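Local coordinates for putative outer membrane protein (LpxR) (Salmonella typhimurium, PDB 3FID) that probably removes an acyloxyacyl group from lipid A, as a lipopolysaccharide-modifying deacylase of the bacterial outer membrane, at residues A[69-81]-A[233-246]. Residues are numbered along the deposited sequence; the frame is centred on the assembly and turned at random.
Sequences KPEAVKGDRAFSA and TLQGKTLQTKMETV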
ATOM      1  N   LYS A  69     -25.925   1.872  -1.718  1.00 20.39           N
ATOM      2  CA  LYS A  69     -26.920   2.051  -0.643  1.00 21.04           C
ATOM      3  C   LYS A  69     -26.770   3.412   0.064  1.00 21.54           C
ATOM      4  O   LYS A  69     -25.685   3.992   0.052  1.00 20.68           O
ATOM      5  CB  LYS A  69     -26.881   0.851   0.331  1.00 20.31           C
ATOM      6  CG  LYS A  69     -27.371  -0.415  -0.366  1.00 21.49           C
ATOM      7  CD  LYS A  69     -27.079  -1.693   0.367  1.00 25.03           C
ATOM      8  CE  LYS A  69     -27.743  -2.872  -0.367  1.00 28.04           C
ATOM      9  NZ  LYS A  69     -27.133  -4.206  -0.026  1.00 27.70           N
ATOM     10  N   PRO A  70     -27.865   3.931   0.670  1.00 22.34           N
ATOM     11  CA  PRO A  70     -27.821   5.282   1.230  1.00 22.21           C
ATOM     12  C   PRO A  70     -26.907   5.406   2.436  1.00 21.74           C
ATOM     13  O   PRO A  70     -26.387   6.494   2.688  1.00 22.03           O
ATOM     14  CB  PRO A  70     -29.279   5.555   1.674  1.00 23.19           C
ATOM     15  CG  PRO A  70     -30.094   4.474   1.142  1.00 23.35           C
ATOM     16  CD  PRO A  70     -29.200   3.308   0.813  1.00 23.15           C
ATOM     17  N   GLU A  71     -26.746   4.316   3.194  1.00 20.52           N
ATOM     18  CA  GLU A  71     -25.893   4.326   4.398  1.00 20.19           C
ATOM     19  C   GLU A  71     -24.989   3.099   4.438  1.00 18.61           C
ATOM     20  O   GLU A  71     -25.105   2.201   3.594  1.00 17.48           O
ATOM     21  CB  GLU A  71     -26.750   4.379   5.667  1.00 21.33           C
ATOM     22  CG  GLU A  71     -27.619   5.611   5.735  1.00 26.09           C
ATOM     23  CD  GLU A  71     -28.648   5.539   6.823  1.00 32.68           C
ATOM     24  OE1 GLU A  71     -28.715   6.507   7.622  1.00 36.37           O
ATOM     25  OE2 GLU A  71     -29.377   4.515   6.879  1.00 36.27           O
ATOM     26  N   ALA A  72     -24.089   3.070   5.416  1.00 17.72           N
ATOM     27  CA  ALA A  72     -23.241   1.901   5.629  1.00 17.56           C
ATOM     28  C   ALA A  72     -24.125   0.681   5.855  1.00 17.85           C
ATOM     29  O   ALA A  72     -25.273   0.815   6.295  1.00 18.10           O
ATOM     30  CB  ALA A  72     -22.304   2.118   6.803  1.00 16.23           C
ATOM     31  N   VAL A  73     -23.590  -0.492   5.531  1.00 17.87           N
ATOM     32  CA  VAL A  73     -24.303  -1.769   5.656  1.00 17.93           C
ATOM     33  C   VAL A  73     -23.585  -2.587   6.743  1.00 17.89           C
ATOM     34  O   VAL A  73     -22.371  -2.830   6.663  1.00 17.04           O
ATOM     35  CB  VAL A  73     -24.302  -2.549   4.296  1.00 17.70           C
ATOM     36  CG1 VAL A  73     -24.820  -3.962   4.457  1.00 18.26           C
ATOM     37  CG2 VAL A  73     -25.146  -1.824   3.253  1.00 18.65           C
ATOM     38  N   LYS A  74     -24.320  -3.016   7.761  1.00 17.86           N
ATOM     39  CA  LYS A  74     -23.734  -3.904   8.766  1.00 17.35           C
ATOM     40  C   LYS A  74     -23.206  -5.137   8.051  1.00 17.22           C
ATOM     41  O   LYS A  74     -23.889  -5.687   7.194  1.00 16.63           O
ATOM     42  CB  LYS A  74     -24.776  -4.328   9.798  1.00 18.75           C
ATOM     43  CG  LYS A  74     -24.177  -4.982  11.043  1.00 19.50           C
ATOM     44  CD  LYS A  74     -23.534  -3.926  11.940  1.00 24.53           C
ATOM     45  CE  LYS A  74     -22.956  -4.536  13.256  1.00 23.39           C
ATOM     46  NZ  LYS A  74     -22.738  -3.507  14.362  1.00 25.16           N
ATOM     47  N   GLY A  75     -21.989  -5.568   8.378  1.00 16.09           N
ATOM     48  CA  GLY A  75     -21.394  -6.693   7.628  1.00 15.81           C
ATOM     49  C   GLY A  75     -20.439  -6.322   6.500  1.00 15.10           C
ATOM     50  O   GLY A  75     -19.772  -7.197   5.936  1.00 15.07           O
ATOM     51  N   ASP A  76     -20.342  -5.036   6.167  1.00 14.46           N
ATOM     52  CA  ASP A  76     -19.380  -4.593   5.132  1.00 13.80           C
ATOM     53  C   ASP A  76     -18.707  -3.332   5.653  1.00 13.77           C
ATOM     54  O   ASP A  76     -19.233  -2.646   6.550  1.00 13.28           O
ATOM     55  CB  ASP A  76     -20.086  -4.322   3.780  1.00 12.96           C
ATOM     56  CG  ASP A  76     -19.128  -4.320   2.563  1.00 13.79           C
ATOM     57  OD1 ASP A  76     -17.879  -4.411   2.706  1.00 13.18           O
ATOM     58  OD2 ASP A  76     -19.651  -4.198   1.429  1.00 13.43           O
ATOM     59  N   ARG A  77     -17.520  -3.028   5.137  1.00 14.07           N
ATOM     60  CA  ARG A  77     -16.867  -1.807   5.579  1.00 14.29           C
ATOM     61  C   ARG A  77     -17.664  -0.583   5.131  1.00 13.78           C
ATOM     62  O   ARG A  77     -18.295  -0.572   4.068  1.00 14.07           O
ATOM     63  CB  ARG A  77     -15.380  -1.743   5.138  1.00 15.72           C
ATOM     64  CG  ARG A  77     -15.152  -1.642   3.673  1.00 17.56           C
ATOM     65  CD  ARG A  77     -13.761  -2.217   3.295  1.00 22.00           C
ATOM     66  NE  ARG A  77     -12.688  -1.592   4.025  1.00 19.68           N
ATOM     67  CZ  ARG A  77     -11.520  -2.162   4.318  1.00 18.83           C
ATOM     68  NH1 ARG A  77     -11.258  -3.434   4.003  1.00 21.17           N
ATOM     69  NH2 ARG A  77     -10.635  -1.469   5.006  1.00 18.05           N
ATOM     70  N   ALA A  78     -17.652   0.443   5.974  1.00 12.77           N
ATOM     71  CA  ALA A  78     -18.178   1.747   5.618  1.00 12.21           C
ATOM     72  C   ALA A  78     -17.208   2.434   4.649  1.00 12.65           C
ATOM     73  O   ALA A  78     -16.021   2.089   4.632  1.00 12.37           O
ATOM     74  CB  ALA A  78     -18.281   2.590   6.880  1.00 12.49           C
ATOM     75  N   PHE A  79     -17.689   3.433   3.901  1.00 11.38           N
ATOM     76  CA  PHE A  79     -16.781   4.363   3.217  1.00 11.47           C
ATOM     77  C   PHE A  79     -15.836   5.024   4.251  1.00 11.10           C
ATOM     78  O   PHE A  79     -16.252   5.408   5.360  1.00 11.50           O
ATOM     79  CB  PHE A  79     -17.558   5.421   2.409  1.00 11.12           C
ATOM     80  CG  PHE A  79     -18.064   4.927   1.065  1.00 11.76           C
ATOM     81  CD1 PHE A  79     -17.197   4.812  -0.034  1.00 11.98           C
ATOM     82  CD2 PHE A  79     -19.399   4.588   0.892  1.00 11.98           C
ATOM     83  CE1 PHE A  79     -17.666   4.343  -1.282  1.00 12.94           C
ATOM     84  CE2 PHE A  79     -19.905   4.126  -0.350  1.00 13.25           C
ATOM     85  CZ  PHE A  79     -19.055   3.998  -1.439  1.00 12.01           C
ATOM     86  N   SER A  80     -14.558   5.139   3.904  1.00 10.78           N
ATOM     87  CA  SER A  80     -13.601   5.897   4.720  1.00 10.90           C
ATOM     88  C   SER A  80     -12.413   6.378   3.875  1.00 10.46           C
ATOM     89  O   SER A  80     -12.205   5.922   2.762  1.00 10.05           O
ATOM     90  CB  SER A  80     -13.091   5.079   5.932  1.00 11.28           C
ATOM     91  OG  SER A  80     -12.258   3.999   5.507  1.00 12.48           O
ATOM     92  N   ALA A  81     -11.648   7.315   4.411  1.00 10.24           N
ATOM     93  CA  ALA A  81     -10.372   7.666   3.783  1.00 10.42           C
ATOM     94  C   ALA A  81      -9.315   7.990   4.827  1.00 10.90           C
ATOM     95  O   ALA A  81      -9.622   8.397   5.953  1.00 11.15           O
ATOM     96  CB  ALA A  81     -10.539   8.829   2.768  1.00 10.20           C
ATOM     97  N   THR A 233     -10.158   2.149  10.078  1.00 12.88           N
ATOM     98  CA  THR A 233     -11.064   2.115   8.915  1.00 11.73           C
ATOM     99  C   THR A 233     -12.203   1.074   9.090  1.00 11.74           C
ATOM    100  O   THR A 233     -13.264   1.225   8.499  1.00 10.04           O
ATOM    101  CB  THR A 233     -10.356   1.881   7.526  1.00 12.10           C
ATOM    102  OG1 THR A 233      -9.961   0.506   7.393  1.00 12.74           O
ATOM    103  CG2 THR A 233      -9.114   2.808   7.343  1.00 12.90           C
ATOM    104  N   LEU A 234     -11.952   0.044   9.909  1.00 11.74           N
ATOM    105  CA  LEU A 234     -12.907  -1.048  10.150  1.00 12.62           C
ATOM    106  C   LEU A 234     -13.595  -0.940  11.508  1.00 13.46           C
ATOM    107  O   LEU A 234     -14.765  -1.325  11.650  1.00 14.79           O
ATOM    108  CB  LEU A 234     -12.203  -2.408  10.046  1.00 11.97           C
ATOM    109  CG  LEU A 234     -11.666  -2.779   8.650  1.00 11.29           C
ATOM    110  CD1 LEU A 234     -11.033  -4.185   8.672  1.00 12.62           C
ATOM    111  CD2 LEU A 234     -12.764  -2.633   7.552  1.00 10.52           C
ATOM    112  N   GLN A 235     -12.867  -0.423  12.492  1.00 14.15           N
ATOM    113  CA  GLN A 235     -13.342  -0.401  13.899  1.00 15.72           C
ATOM    114  C   GLN A 235     -13.953   0.933  14.327  1.00 15.86           C
ATOM    115  O   GLN A 235     -14.561   1.019  15.390  1.00 16.19           O
ATOM    116  CB  GLN A 235     -12.197  -0.753  14.834  1.00 15.88           C
ATOM    117  CG  GLN A 235     -11.675  -2.183  14.618  1.00 17.58           C
ATOM    118  CD  GLN A 235     -10.431  -2.461  15.407  1.00 20.76           C
ATOM    119  OE1 GLN A 235      -9.487  -1.669  15.406  1.00 22.20           O
ATOM    120  NE2 GLN A 235     -10.411  -3.594  16.080  1.00 23.92           N
ATOM    121  N   GLY A 236     -13.776   1.957  13.513  1.00 15.79           N
ATOM    122  CA  GLY A 236     -14.366   3.265  13.773  1.00 16.41           C
ATOM    123  C   GLY A 236     -15.885   3.257  13.636  1.00 17.30           C
ATOM    124  O   GLY A 236     -16.471   2.362  13.032  1.00 17.18           O
ATOM    125  N   LYS A 237     -16.517   4.299  14.158  1.00 17.12           N
ATOM    126  CA  LYS A 237     -17.955   4.419  14.158  1.00 19.21           C
ATOM    127  C   LYS A 237     -18.400   5.311  12.992  1.00 18.30           C
ATOM    128  O   LYS A 237     -17.768   6.332  12.715  1.00 18.59           O
ATOM    129  CB  LYS A 237     -18.352   5.021  15.516  1.00 18.86           C
ATOM    130  CG  LYS A 237     -19.828   5.040  15.834  1.00 22.76           C
ATOM    131  CD  LYS A 237     -20.069   5.745  17.185  1.00 23.82           C
ATOM    132  CE  LYS A 237     -20.493   7.205  16.973  1.00 29.84           C
ATOM    133  NZ  LYS A 237     -20.752   7.899  18.265  1.00 31.08           N
ATOM    134  N   THR A 238     -19.487   4.933  12.312  1.00 18.05           N
ATOM    135  CA  THR A 238     -20.016   5.702  11.170  1.00 18.21           C
ATOM    136  C   THR A 238     -20.714   7.002  11.609  1.00 19.19           C
ATOM    137  O   THR A 238     -21.232   7.072  12.719  1.00 18.50           O
ATOM    138  CB  THR A 238     -21.062   4.891  10.390  1.00 18.80           C
ATOM    139  OG1 THR A 238     -22.125   4.504  11.291  1.00 16.69           O
ATOM    140  CG2 THR A 238     -20.423   3.637   9.738  1.00 17.65           C
ATOM    141  N   LEU A 239     -20.746   8.003  10.717  1.00 19.49           N
ATOM    142  CA  LEU A 239     -21.248   9.358  11.055  1.00 20.13           C
ATOM    143  C   LEU A 239     -22.726   9.426  11.458  1.00 20.46           C
ATOM    144  O   LEU A 239     -23.075  10.095  12.435  1.00 20.11           O
ATOM    145  CB  LEU A 239     -21.040  10.316   9.875  1.00 20.18           C
ATOM    146  CG  LEU A 239     -19.688  10.985   9.689  1.00 19.93           C
ATOM    147  CD1 LEU A 239     -19.738  11.814   8.392  1.00 20.78           C
ATOM    148  CD2 LEU A 239     -19.364  11.878  10.895  1.00 19.86           C
ATOM    149  N   GLN A 240     -23.569   8.724  10.702  1.00 20.45           N
ATOM    150  CA  GLN A 240     -25.025   8.798  10.823  1.00 21.18           C
ATOM    151  C   GLN A 240     -25.674   7.575  11.464  1.00 21.17           C
ATOM    152  O   GLN A 240     -26.526   7.719  12.348  1.00 20.91           O
ATOM    153  CB  GLN A 240     -25.651   9.022   9.468  1.00 21.02           C
ATOM    154  CG  GLN A 240     -25.253  10.316   8.808  1.00 23.38           C
ATOM    155  CD  GLN A 240     -25.906  10.423   7.475  1.00 27.08           C
ATOM    156  OE1 GLN A 240     -26.282   9.415   6.874  1.00 30.57           O
ATOM    157  NE2 GLN A 240     -26.063  11.638   6.995  1.00 30.74           N
ATOM    158  N   THR A 241     -25.303   6.374  11.028  1.00 21.10           N
ATOM    159  CA  THR A 241     -25.830   5.164  11.690  1.00 20.87           C
ATOM    160  C   THR A 241     -25.128   4.872  13.005  1.00 21.70           C
ATOM    161  O   THR A 241     -25.589   4.027  13.781  1.00 21.96           O
ATOM    162  CB  THR A 241     -25.794   3.913  10.782  1.00 21.55           C
ATOM    163  OG1 THR A 241     -24.488   3.761  10.192  1.00 20.36           O
ATOM    164  CG2 THR A 241     -26.822   4.028   9.673  1.00 21.81           C
ATOM    165  N   LYS A 242     -24.000   5.532  13.254  1.00 21.61           N
ATOM    166  CA  LYS A 242     -23.259   5.386  14.523  1.00 22.11           C
ATOM    167  C   LYS A 242     -22.928   3.943  14.918  1.00 22.46           C
ATOM    168  O   LYS A 242     -23.045   3.563  16.086  1.00 21.09           O
ATOM    169  CB  LYS A 242     -23.997   6.087  15.678  1.00 23.06           C
ATOM    170  CG  LYS A 242     -24.097   7.583  15.494  1.00 24.96           C
ATOM    171  CD  LYS A 242     -24.831   8.238  16.652  1.00 29.43           C
ATOM    172  CE  LYS A 242     -24.874   9.740  16.450  1.00 32.55           C
ATOM    173  NZ  LYS A 242     -25.479  10.068  15.124  1.00 34.50           N
ATOM    174  N   MET A 243     -22.496   3.142  13.950  1.00 21.92           N
ATOM    175  CA  MET A 243     -22.159   1.755  14.258  1.00 22.84           C
ATOM    176  C   MET A 243     -20.751   1.430  13.811  1.00 21.28           C
ATOM    177  O   MET A 243     -20.186   2.136  12.975  1.00 19.18           O
ATOM    178  CB  MET A 243     -23.150   0.788  13.616  1.00 23.10           C
ATOM    179  CG  MET A 243     -23.280   0.886  12.115  1.00 24.04           C
ATOM    180  SD  MET A 243     -24.328  -0.427  11.470  1.00 27.40           S
ATOM    181  CE  MET A 243     -24.573   0.116   9.782  1.00 23.85           C
ATOM    182  N   GLU A 244     -20.192   0.378  14.404  1.00 20.81           N
ATOM    183  CA  GLU A 244     -19.007  -0.274  13.877  1.00 20.22           C
ATOM    184  C   GLU A 244     -19.580  -1.371  13.034  1.00 18.98           C
ATOM    185  O   GLU A 244     -20.369  -2.167  13.532  1.00 19.55           O
ATOM    186  CB  GLU A 244     -18.213  -0.942  14.972  1.00 20.95           C
ATOM    187  CG  GLU A 244     -17.698  -0.083  16.055  1.00 25.72           C
ATOM    188  CD  GLU A 244     -16.846  -0.909  17.019  1.00 31.83           C
ATOM    189  OE1 GLU A 244     -17.142  -0.845  18.242  1.00 35.44           O
ATOM    190  OE2 GLU A 244     -15.918  -1.639  16.547  1.00 32.82           O
ATOM    191  N   THR A 245     -19.202  -1.437  11.770  1.00 17.27           N
ATOM    192  CA  THR A 245     -19.942  -2.280  10.830  1.00 16.38           C
ATOM    193  C   THR A 245     -19.478  -3.737  10.731  1.00 16.02           C
ATOM    194  O   THR A 245     -20.202  -4.555  10.200  1.00 16.58           O
ATOM    195  CB  THR A 245     -19.956  -1.677   9.410  1.00 16.19           C
ATOM    196  OG1 THR A 245     -18.601  -1.543   8.944  1.00 16.98           O
ATOM    197  CG2 THR A 245     -20.637  -0.314   9.396  1.00 17.33           C
ATOM    198  N   VAL A 246     -18.281  -4.061  11.227  1.00 15.47           N
ATOM    199  CA  VAL A 246     -17.678  -5.379  10.977  1.00 15.16           C
ATOM    200  C   VAL A 246     -16.923  -5.906  12.189  1.00 15.00           C
ATOM    201  O   VAL A 246     -16.606  -5.138  13.093  1.00 14.44           O
ATOM    202  CB  VAL A 246     -16.667  -5.323   9.801  1.00 14.14           C
ATOM    203  CG1 VAL A 246     -17.296  -4.732   8.561  1.00 14.66           C
ATOM    204  CG2 VAL A 246     -15.415  -4.509  10.188  1.00 14.38           C
TER
HETATM  205  O   HOH W   1     -13.421   1.527   5.633  1.00 10.12           O
HETATM  206  O   HOH W   2     -15.995   0.080   8.326  1.00 11.27           O
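T245 holds the turn of 69-81 through both its backbone and its side chain. T245 O accepts the N-H of G75 N at 2.7 Å, a nearly straight bond lying in the carbonyl plane. T245 OG1 donates to D76 O, also at 2.7 Å, from a position tilted out of that carbonyl's plane. With chi1 at 60°, OG1 points to D76 while CG2 rests on the methyl of A72. V73 to D76 form a type II beta turn, with G75 at positive phi. K74 reaches out of this turn: K74 NZ donates to E244 O at 2.8 Å, nearly in line with the C=O bond. On the way K74 CD passes M243 SD at 3.6 Å. The M243 chain is extended beyond CG, which lays CE against A72 O. The methyl of T238 CG2 packs on A72 CB and A78 CB.

Both segments belong to loops at one end of the LpxR beta-barrel. Segment 69-81 runs into strand 80-94. Segment 233-246 begins within helix 232-235 and leaves it at G236. At the barrel side, L234 CD2 sits over the centre of one face of the R77 guanidinium, 3.4 Å above its plane. R77 NH2 makes a weak hydrogen bond to T233 OG1, which is bonded more strongly to N231. NH1 forms salt bridges with D32 and E278, which fix this buried charge. Two waters bridge the segments here. One links A78 O, S80 OG and T233 O; the other joins A78 N, T233 O and T245 OG1.

Further out, T238 OG1 donates to T241 OG1 and accepts the M243 N-H, which shapes the 238-243 loop. D135 binds T241 OG1 and the backbone N of both A72 and Q240, bridging the two segments.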